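Local structure of beta-lactamase (Burkholderia cenocepacia, 5E2G) at residues D74-G79 with I250-T255; E173-P178 with A243-R248; K89-L94 with L156-A161. The protein probably hydrolyses beta-lactams to substituted beta-amino acids, as a class C beta-lactamase. One frame throughout, in Å; residues are numbered along the deposited sequence. Where two conformers were deposited one is given.

Interaction 1: D74-G79 with I250-T255; sequences DAQEGG and IERTHT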
loop_
_atom_site.group_PDB
_atom_site.type_symbol
_atom_site.label_atom_id
_atom_site.label_comp_id
_atom_site.label_asym_id
_atom_site.label_seq_id
_atom_site.Cartn_x
_atom_site.Cartn_y
_atom_site.Cartn_z
ATOM N N ASP A 74 -8.121 12.086 4.102
ATOM C CA ASP A 74 -9.308 12.420 4.877
ATOM C C ASP A 74 -9.090 13.664 5.733
ATOM O O ASP A 74 -9.950 14.550 5.778
ATOM C CB ASP A 74 -9.724 11.247 5.747
ATOM C CG ASP A 74 -11.033 11.504 6.420
ATOM O OD1 ASP A 74 -12.076 11.354 5.742
ATOM O OD2 ASP A 74 -11.027 11.848 7.625
ATOM N N ALA A 75 -7.960 13.734 6.443
ATOM C CA ALA A 75 -7.612 14.953 7.165
ATOM C C ALA A 75 -7.663 16.171 6.249
ATOM O O ALA A 75 -8.212 17.214 6.619
ATOM C CB ALA A 75 -6.225 14.812 7.789
ATOM N N GLN A 76 -7.103 16.053 5.044
ATOM C CA GLN A 76 -7.154 17.161 4.100
ATOM C C GLN A 76 -8.595 17.531 3.789
ATOM O O GLN A 76 -8.942 18.717 3.737
ATOM C CB GLN A 76 -6.389 16.790 2.826
ATOM C CG GLN A 76 -6.001 17.963 1.945
ATOM C CD GLN A 76 -7.117 18.384 1.018
ATOM O OE1 GLN A 76 -7.954 17.567 0.633
ATOM N NE2 GLN A 76 -7.148 19.665 0.658
ATOM N N GLU A 77 -9.457 16.519 3.618
ATOM C CA GLU A 77 -10.858 16.768 3.284
ATOM C C GLU A 77 -11.580 17.484 4.412
ATOM O O GLU A 77 -12.520 18.248 4.164
ATOM C CB GLU A 77 -11.581 15.457 2.962
ATOM C CG GLU A 77 -11.369 14.930 1.547
ATOM C CD GLU A 77 -11.731 15.943 0.467
ATOM O OE1 GLU A 77 -10.810 16.388 -0.247
ATOM O OE2 GLU A 77 -12.927 16.303 0.345
ATOM N N GLY A 78 -11.176 17.243 5.649
ATOM C CA GLY A 78 -11.783 17.927 6.768
ATOM C C GLY A 78 -11.110 19.217 7.167
ATOM O O GLY A 78 -11.431 19.777 8.220
ATOM N N GLY A 79 -10.182 19.709 6.359
ATOM C CA GLY A 79 -9.495 20.946 6.666
ATOM C C GLY A 79 -8.483 20.855 7.779
ATOM O O GLY A 79 -7.990 21.891 8.231
ATOM N N ILE A 250 -10.942 9.010 -0.425
ATOM C CA ILE A 250 -10.388 7.839 -1.097
ATOM C C ILE A 250 -10.131 8.138 -2.566
ATOM O O ILE A 250 -9.068 7.810 -3.107
ATOM C CB ILE A 250 -11.320 6.630 -0.925
ATOM C CG1 ILE A 250 -11.242 6.097 0.503
ATOM C CG2 ILE A 250 -10.955 5.536 -1.911
ATOM C CD1 ILE A 250 -12.291 5.055 0.810
ATOM N N GLU A 251 -11.100 8.759 -3.240
ATOM C CA GLU A 251 -10.911 9.027 -4.663
ATOM C C GLU A 251 -9.737 9.973 -4.889
ATOM O O GLU A 251 -8.965 9.801 -5.839
ATOM C CB GLU A 251 -12.188 9.591 -5.287
ATOM C CG GLU A 251 -12.133 9.561 -6.809
ATOM C CD GLU A 251 -13.381 10.109 -7.487
ATOM O OE1 GLU A 251 -14.241 10.690 -6.789
ATOM O OE2 GLU A 251 -13.499 9.958 -8.723
ATOM N N ARG A 252 -9.555 10.945 -3.994
ATOM C CA ARG A 252 -8.506 11.940 -4.156
ATOM C C ARG A 252 -7.104 11.357 -4.012
ATOM O O ARG A 252 -6.150 11.972 -4.493
ATOM C CB ARG A 252 -8.726 13.066 -3.155
ATOM C CG ARG A 252 -8.422 14.432 -3.701
ATOM C CD ARG A 252 -9.088 15.507 -2.869
ATOM N NE ARG A 252 -8.366 16.765 -2.962
ATOM C CZ ARG A 252 -8.656 17.726 -3.830
ATOM N NH1 ARG A 252 -7.933 18.837 -3.842
ATOM N NH2 ARG A 252 -9.663 17.578 -4.687
ATOM N N THR A 253 -6.943 10.185 -3.383
ATOM C CA THR A 253 -5.636 9.528 -3.411
ATOM C C THR A 253 -5.266 9.017 -4.804
ATOM O O THR A 253 -4.144 8.527 -4.987
ATOM C CB THR A 253 -5.577 8.350 -2.436
ATOM O OG1 THR A 253 -6.335 7.262 -2.973
ATOM C CG2 THR A 253 -6.121 8.733 -1.059
ATOM N N HIS A 254 -6.179 9.095 -5.773
ATOM C CA HIS A 254 -5.901 8.722 -7.155
ATOM C C HIS A 254 -5.462 9.907 -8.001
ATOM O O HIS A 254 -5.352 9.771 -9.224
ATOM C CB HIS A 254 -7.133 8.091 -7.819
ATOM C CG HIS A 254 -7.706 6.918 -7.084
ATOM N ND1 HIS A 254 -8.824 6.245 -7.529
ATOM C CD2 HIS A 254 -7.332 6.306 -5.938
ATOM C CE1 HIS A 254 -9.115 5.272 -6.688
ATOM N NE2 HIS A 254 -8.226 5.288 -5.712
ATOM N N THR A 255 -5.259 11.067 -7.385
ATOM C CA THR A 255 -4.777 12.244 -8.096
ATOM C C THR A 255 -3.355 11.999 -8.590
ATOM O O THR A 255 -2.505 11.548 -7.826
ATOM C CB THR A 255 -4.822 13.453 -7.158
ATOM O OG1 THR A 255 -6.176 13.697 -6.758
ATOM C CG2 THR A 255 -4.249 14.696 -7.825
#
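Glu77 and Arg252 meet through opposite charge, loosely: Glu77 OE1 lies 3.7 Å from Arg252 NE, a long salt bridge. Because the oxygen stands well out of the guanidinium plane, no N-H points at it and attraction of charge alone links the two groups, whose planes are 50° apart. The closer approach is van der Waals, Glu77 OE1 to Arg252 CD at 3.3 Å. Glu77 bends at chi2 (-55°) to bring its carboxylate to the arginine, whose chain is extended from CG to NE. The Gln76 amide, nearly parallel to the guanidinium, also lies close to it.

No hydrogen bond crosses between the segments. Within 250-255, Thr253 OG1 donates to Ile250 O at 2.8 Å and Thr255 OG1 to Arg252 O at 2.8 Å; a threonine suits both places because its short hydroxyl reaches back three residues. Gly79 is the C-prime residue of the Schellman motif that ends helix 64-77; its positive phi is a conformation glycine adopts easily.

This is a surface contact between the C-terminal ends of helices 64-77 and 244-252. Deeper in, Ile250 and Thr253 pack on Thr70, and strand 256-260 follows directly.

Interaction 2: E173-P178 with A243-R248; sequences EQRLFP and APRLQR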
loop_
_atom_site.group_PDB
_atom_site.type_symbol
_atom_site.label_atom_id
_atom_site.label_comp_id
_atom_site.label_asym_id
_atom_site.label_seq_id
_atom_site.Cartn_x
_atom_site.Cartn_y
_atom_site.Cartn_z
ATOM N N GLU A 173 -7.197 2.127 13.592
ATOM C CA GLU A 173 -8.061 1.053 14.068
ATOM C C GLU A 173 -9.429 1.532 14.553
ATOM O O GLU A 173 -10.403 0.776 14.465
ATOM C CB GLU A 173 -7.332 0.276 15.173
ATOM C CG GLU A 173 -5.966 -0.255 14.694
ATOM C CD GLU A 173 -5.264 -1.185 15.678
ATOM O OE1 GLU A 173 -5.530 -1.111 16.900
ATOM O OE2 GLU A 173 -4.439 -2.001 15.222
ATOM N N GLN A 174 -9.542 2.762 15.045
ATOM C CA GLN A 174 -10.818 3.259 15.542
ATOM C C GLN A 174 -11.508 4.210 14.577
ATOM O O GLN A 174 -12.643 4.620 14.842
ATOM C CB GLN A 174 -10.633 3.958 16.897
ATOM C CG GLN A 174 -9.869 3.147 17.929
ATOM C CD GLN A 174 -10.512 1.802 18.218
ATOM O OE1 GLN A 174 -11.736 1.659 18.182
ATOM N NE2 GLN A 174 -9.684 0.804 18.502
ATOM N N ARG A 175 -10.852 4.577 13.476
ATOM C CA ARG A 175 -11.407 5.536 12.533
ATOM C C ARG A 175 -11.426 4.941 11.137
ATOM O O ARG A 175 -12.494 4.623 10.618
ATOM C CB ARG A 175 -10.590 6.826 12.552
ATOM C CG ARG A 175 -11.318 8.079 12.118
ATOM C CD ARG A 175 -10.377 9.317 11.974
ATOM N NE ARG A 175 -10.888 10.348 11.067
ATOM C CZ ARG A 175 -11.909 11.160 11.330
ATOM N NH1 ARG A 175 -12.561 11.066 12.482
ATOM N NH2 ARG A 175 -12.289 12.058 10.428
ATOM N N LEU A 176 -10.254 4.772 10.520
ATOM C CA LEU A 176 -10.211 4.410 9.105
ATOM C C LEU A 176 -10.770 3.012 8.861
ATOM O O LEU A 176 -11.698 2.839 8.063
ATOM C CB LEU A 176 -8.782 4.516 8.569
ATOM C CG LEU A 176 -8.651 4.179 7.079
ATOM C CD1 LEU A 176 -9.428 5.175 6.244
ATOM C CD2 LEU A 176 -7.209 4.109 6.607
ATOM N N PHE A 177 -10.202 1.997 9.527
ATOM C CA PHE A 177 -10.583 0.608 9.266
ATOM C C PHE A 177 -12.070 0.357 9.477
ATOM O O PHE A 177 -12.710 -0.198 8.571
ATOM C CB PHE A 177 -9.749 -0.342 10.133
ATOM C CG PHE A 177 -8.259 -0.265 9.897
ATOM C CD1 PHE A 177 -7.734 0.301 8.740
ATOM C CD2 PHE A 177 -7.382 -0.775 10.843
ATOM C CE1 PHE A 177 -6.375 0.355 8.534
ATOM C CE2 PHE A 177 -6.021 -0.722 10.644
ATOM C CZ PHE A 177 -5.516 -0.158 9.490
ATOM N N PRO A 178 -12.684 0.729 10.610
ATOM C CA PRO A 178 -14.134 0.508 10.740
ATOM C C PRO A 178 -14.962 1.310 9.757
ATOM O O PRO A 178 -16.080 0.897 9.436
ATOM C CB PRO A 178 -14.432 0.924 12.189
ATOM C CG PRO A 178 -13.307 1.788 12.582
ATOM C CD PRO A 178 -12.114 1.271 11.855
ATOM N N ALA A 243 -19.057 6.704 3.775
ATOM C CA ALA A 243 -19.554 8.039 4.056
ATOM C C ALA A 243 -18.933 9.048 3.090
ATOM O O ALA A 243 -17.843 8.822 2.562
ATOM C CB ALA A 243 -19.250 8.416 5.502
ATOM N N PRO A 244 -19.615 10.171 2.835
ATOM C CA PRO A 244 -19.166 11.061 1.749
ATOM C C PRO A 244 -17.770 11.632 1.926
ATOM O O PRO A 244 -17.033 11.715 0.934
ATOM C CB PRO A 244 -20.230 12.170 1.744
ATOM C CG PRO A 244 -20.922 12.062 3.060
ATOM C CD PRO A 244 -20.897 10.613 3.405
ATOM N N ARG A 245 -17.381 12.039 3.144
ATOM C CA ARG A 245 -16.045 12.612 3.332
ATOM C C ARG A 245 -14.958 11.582 3.050
ATOM O O ARG A 245 -13.981 11.870 2.348
ATOM C CB ARG A 245 -15.885 13.177 4.746
ATOM C CG ARG A 245 -14.462 13.661 5.064
ATOM C CD ARG A 245 -14.351 14.255 6.472
ATOM N NE ARG A 245 -12.963 14.385 6.931
ATOM C CZ ARG A 245 -12.603 14.736 8.167
ATOM N NH1 ARG A 245 -13.528 14.982 9.091
ATOM N NH2 ARG A 245 -11.319 14.835 8.484
ATOM N N LEU A 246 -15.105 10.372 3.586
ATOM C CA LEU A 246 -14.115 9.343 3.296
ATOM C C LEU A 246 -14.133 8.954 1.826
ATOM O O LEU A 246 -13.075 8.710 1.241
ATOM C CB LEU A 246 -14.329 8.118 4.178
ATOM C CG LEU A 246 -13.324 6.998 3.901
ATOM C CD1 LEU A 246 -11.888 7.477 4.010
ATOM C CD2 LEU A 246 -13.542 5.800 4.789
ATOM N N GLN A 247 -15.315 8.902 1.205
ATOM C CA GLN A 247 -15.370 8.514 -0.200
ATOM C C GLN A 247 -14.608 9.500 -1.070
ATOM O O GLN A 247 -13.808 9.096 -1.921
ATOM C CB GLN A 247 -16.810 8.407 -0.680
ATOM C CG GLN A 247 -16.901 7.860 -2.096
ATOM C CD GLN A 247 -16.507 6.394 -2.181
ATOM O OE1 GLN A 247 -17.337 5.506 -1.970
ATOM N NE2 GLN A 247 -15.239 6.130 -2.483
ATOM N N ARG A 248 -14.857 10.803 -0.878
ATOM C CA ARG A 248 -14.058 11.820 -1.560
ATOM C C ARG A 248 -12.579 11.664 -1.232
ATOM O O ARG A 248 -11.727 11.718 -2.130
ATOM C CB ARG A 248 -14.533 13.220 -1.175
ATOM C CG ARG A 248 -15.980 13.502 -1.545
ATOM C CD ARG A 248 -16.339 14.981 -1.405
ATOM N NE ARG A 248 -16.281 15.460 -0.022
ATOM C CZ ARG A 248 -17.328 15.525 0.799
ATOM N NH1 ARG A 248 -18.526 15.139 0.379
ATOM N NH2 ARG A 248 -17.175 15.974 2.042
#
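Leu176 and Leu246 provide the nearest pair of CA atoms between segments 173-178 and 243-248, 8.6 Å apart, at a place where helix 168-180 contains a wider pi-type turn (173-176) and is kinked at Pro178, whose nitrogen has no hydrogen to give to the turn before.

The apolar half of the contact is a meeting of two methyl groups: Leu176 CD1 touches Leu246 CD1 at 4.0 Å. In each leucine CG stands opposite the backbone N (chi1 within 1° of 180°), which carries the branched end out from its helix, and the two side chains cross at about a right angle. Leucine suits both buried positions, since Leu176 also lies on Leu67 and Thr70 and Leu246 on Thr70, Ala179 and Ile180.

The polar half brings two arginines together. Arg175 NH2 comes over one face of the Arg245 guanidinium, 3.2 Å above its plane and displaced toward the rim, while Arg245 lies at the edge of the Arg175 group; the planes are 58° apart. Arg175 NH2 and Arg245 NH1 are 3.4 Å apart, and as both are donors no hydrogen bond links them. A shared anion probably accounts for their nearness: Asp74 OD2 forms salt bridges with Arg175 NH2 and Arg245 NH2, and Glu80 OE2 also pairs with Arg245 NH2. These carboxylates would offset the positive charge. Long, extended chains allow both arginines to reach the acid from separate helices. A thiocyanate ion, probably from the crystallisation liquor, lies about 4 Å from the Arg175 side chain.

The arrangement is helix-on-helix packing in the helical part of the class C beta-lactamase fold: leucines from two helices close on helix 64-77, and arginines from the same two converge on an aspartate of that helix.

Interaction 3: K89-L94 with L156-A161; sequences KYLPEL and LGWLTA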
loop_
_atom_site.group_PDB
_atom_site.type_symbol
_atom_site.label_atom_id
_atom_site.label_comp_id
_atom_site.label_asym_id
_atom_site.label_seq_id
_atom_site.Cartn_x
_atom_site.Cartn_y
_atom_site.Cartn_z
ATOM N N LYS A 89 5.563 22.813 9.877
ATOM C CA LYS A 89 4.329 23.296 10.492
ATOM C C LYS A 89 3.962 22.469 11.716
ATOM O O LYS A 89 3.495 23.013 12.722
ATOM C CB LYS A 89 3.186 23.262 9.481
ATOM C CG LYS A 89 1.850 23.667 10.055
ATOM C CD LYS A 89 0.741 23.524 9.033
ATOM C CE LYS A 89 -0.570 24.066 9.570
ATOM N NZ LYS A 89 -1.677 23.954 8.570
ATOM N N TYR A 90 4.161 21.153 11.648
ATOM C CA TYR A 90 3.781 20.246 12.722
ATOM C C TYR A 90 4.948 19.845 13.618
ATOM O O TYR A 90 4.717 19.431 14.759
ATOM C CB TYR A 90 3.105 19.006 12.123
ATOM C CG TYR A 90 1.924 19.401 11.265
ATOM C CD1 TYR A 90 0.753 19.856 11.850
ATOM C CD2 TYR A 90 1.991 19.364 9.870
ATOM C CE1 TYR A 90 -0.328 20.242 11.083
ATOM C CE2 TYR A 90 0.914 19.746 9.093
ATOM C CZ TYR A 90 -0.245 20.187 9.709
ATOM O OH TYR A 90 -1.341 20.580 8.976
ATOM N N LEU A 91 6.185 19.973 13.140
ATOM C CA LEU A 91 7.386 19.793 13.952
ATOM C C LEU A 91 8.105 21.129 13.979
ATOM O O LEU A 91 8.982 21.390 13.146
ATOM C CB LEU A 91 8.290 18.695 13.393
ATOM C CG LEU A 91 7.707 17.288 13.378
ATOM C CD1 LEU A 91 8.721 16.321 12.781
ATOM C CD2 LEU A 91 7.270 16.855 14.780
ATOM N N PRO A 92 7.770 22.006 14.919
ATOM C CA PRO A 92 8.307 23.373 14.878
ATOM C C PRO A 92 9.820 23.454 14.981
ATOM O O PRO A 92 10.409 24.424 14.491
ATOM C CB PRO A 92 7.631 24.040 16.082
ATOM C CG PRO A 92 6.414 23.230 16.332
ATOM C CD PRO A 92 6.782 21.828 15.989
ATOM N N GLU A 93 10.465 22.475 15.620
ATOM C CA GLU A 93 11.920 22.504 15.746
ATOM C C GLU A 93 12.597 22.501 14.381
ATOM O O GLU A 93 13.619 23.171 14.186
ATOM C CB GLU A 93 12.400 21.309 16.572
ATOM C CG GLU A 93 11.801 21.202 17.965
ATOM C CD GLU A 93 12.763 20.553 18.951
ATOM O OE1 GLU A 93 13.980 20.827 18.850
ATOM O OE2 GLU A 93 12.313 19.770 19.818
ATOM N N LEU A 94 12.042 21.748 13.426
ATOM C CA LEU A 94 12.631 21.589 12.103
ATOM C C LEU A 94 12.532 22.839 11.253
ATOM O O LEU A 94 13.102 22.860 10.158
ATOM C CB LEU A 94 11.966 20.434 11.365
ATOM C CG LEU A 94 12.030 19.079 12.058
ATOM C CD1 LEU A 94 11.429 17.985 11.171
ATOM C CD2 LEU A 94 13.467 18.761 12.436
ATOM N N LEU A 156 4.680 10.780 6.643
ATOM C CA LEU A 156 3.353 11.237 6.245
ATOM C C LEU A 156 2.323 10.849 7.295
ATOM O O LEU A 156 1.483 11.666 7.688
ATOM C CB LEU A 156 2.964 10.670 4.876
ATOM C CG LEU A 156 1.600 11.101 4.311
ATOM C CD1 LEU A 156 1.553 12.605 4.044
ATOM C CD2 LEU A 156 1.251 10.321 3.049
ATOM N N GLY A 157 2.383 9.604 7.773
ATOM C CA GLY A 157 1.434 9.164 8.780
ATOM C C GLY A 157 1.637 9.859 10.110
ATOM O O GLY A 157 0.666 10.217 10.784
ATOM N N TRP A 158 2.898 10.037 10.515
ATOM C CA TRP A 158 3.199 10.751 11.751
ATOM C C TRP A 158 2.574 12.135 11.740
ATOM O O TRP A 158 1.877 12.525 12.683
ATOM C CB TRP A 158 4.713 10.862 11.937
ATOM C CG TRP A 158 5.189 10.451 13.295
ATOM C CD1 TRP A 158 5.065 9.216 13.860
ATOM C CD2 TRP A 158 5.879 11.263 14.254
ATOM N NE1 TRP A 158 5.627 9.208 15.115
ATOM C CE2 TRP A 158 6.135 10.452 15.380
ATOM C CE3 TRP A 158 6.303 12.595 14.274
ATOM C CZ2 TRP A 158 6.792 10.927 16.511
ATOM C CZ3 TRP A 158 6.961 13.065 15.399
ATOM C CH2 TRP A 158 7.199 12.231 16.501
ATOM N N LEU A 159 2.801 12.883 10.660
ATOM C CA LEU A 159 2.371 14.273 10.596
ATOM C C LEU A 159 0.862 14.393 10.474
ATOM O O LEU A 159 0.277 15.337 11.012
ATOM C CB LEU A 159 3.062 14.972 9.430
ATOM C CG LEU A 159 4.584 15.045 9.568
ATOM C CD1 LEU A 159 5.245 15.389 8.231
ATOM C CD2 LEU A 159 4.994 16.037 10.653
ATOM N N THR A 160 0.220 13.449 9.782
ATOM C CA THR A 160 -1.241 13.416 9.725
ATOM C C THR A 160 -1.847 13.207 11.111
ATOM O O THR A 160 -2.847 13.843 11.466
ATOM C CB THR A 160 -1.695 12.313 8.775
ATOM O OG1 THR A 160 -1.178 12.573 7.466
ATOM C CG2 THR A 160 -3.216 12.231 8.729
ATOM N N ALA A 161 -1.249 12.324 11.913
ATOM C CA ALA A 161 -1.732 12.117 13.270
ATOM C C ALA A 161 -1.556 13.370 14.119
ATOM O O ALA A 161 -2.431 13.703 14.924
ATOM C CB ALA A 161 -1.021 10.928 13.900
#
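Apolar packing of Tyr90 and Leu91 against Trp158 and Leu159 fastens the end of the short helix 87-90 to helix 150-164, in the helical region of the class C beta-lactamase fold and well away from the centre of the chain. The backbones come close, with Tyr90 CA 6.5 Å from Leu159 CA, and no hydrogen bond crosses between the segments.

A tyrosine suits the partly exposed position 90: its CB makes the apolar contact, while its hydroxyl is hydrogen-bonded to Asp85. The Leu159 carbonyl oxygen lies over one face of the ring and Lys89 CG over the centre of the opposite one. Leu91 is buried, where a purely apolar side chain fits, and also lies on Ile130 of helix 126-135.

Trp158 was modelled in two conformers. In one of them, and for that one only, the indole meets Leu91 at its edge and in its plane, with Trp158 CZ3 3.9 Å from Leu91 CD2.

Leu159 carries much of the contact. With CG opposite the carbonyl carbon (chi1 -63°), the side chain swings toward the other segment although its first bond runs alongside it. Leu159 also packs on Leu107 of helix 104-108. One branch serves two neighbouring residues: Leu159 CD2 lies 4.0 Å from Leu91 CG and touches Tyr90 CB at 3.8 Å.

From the N terminus, the chain passes through helix 64-77 and opens interaction 1 at its end. Helix 87-90 follows, and interaction 3 closes a loop of 61 residues when helix 150-164 returns to it. Helix 168-180 comes next and opens interaction 2, which closes after 64 residues on helix 244-252. The same helix then closes interaction 1, 170 residues after it opened. Interactions 3 and 2 thus lie in series, both nested inside interaction 1, and none cross. Asp74 joins interactions 1 and 2 directly; Ala75 packing on Thr160 connects 1 with 3, whereas 2 and 3 do not touch. Helix 64-77 is the common neighbour.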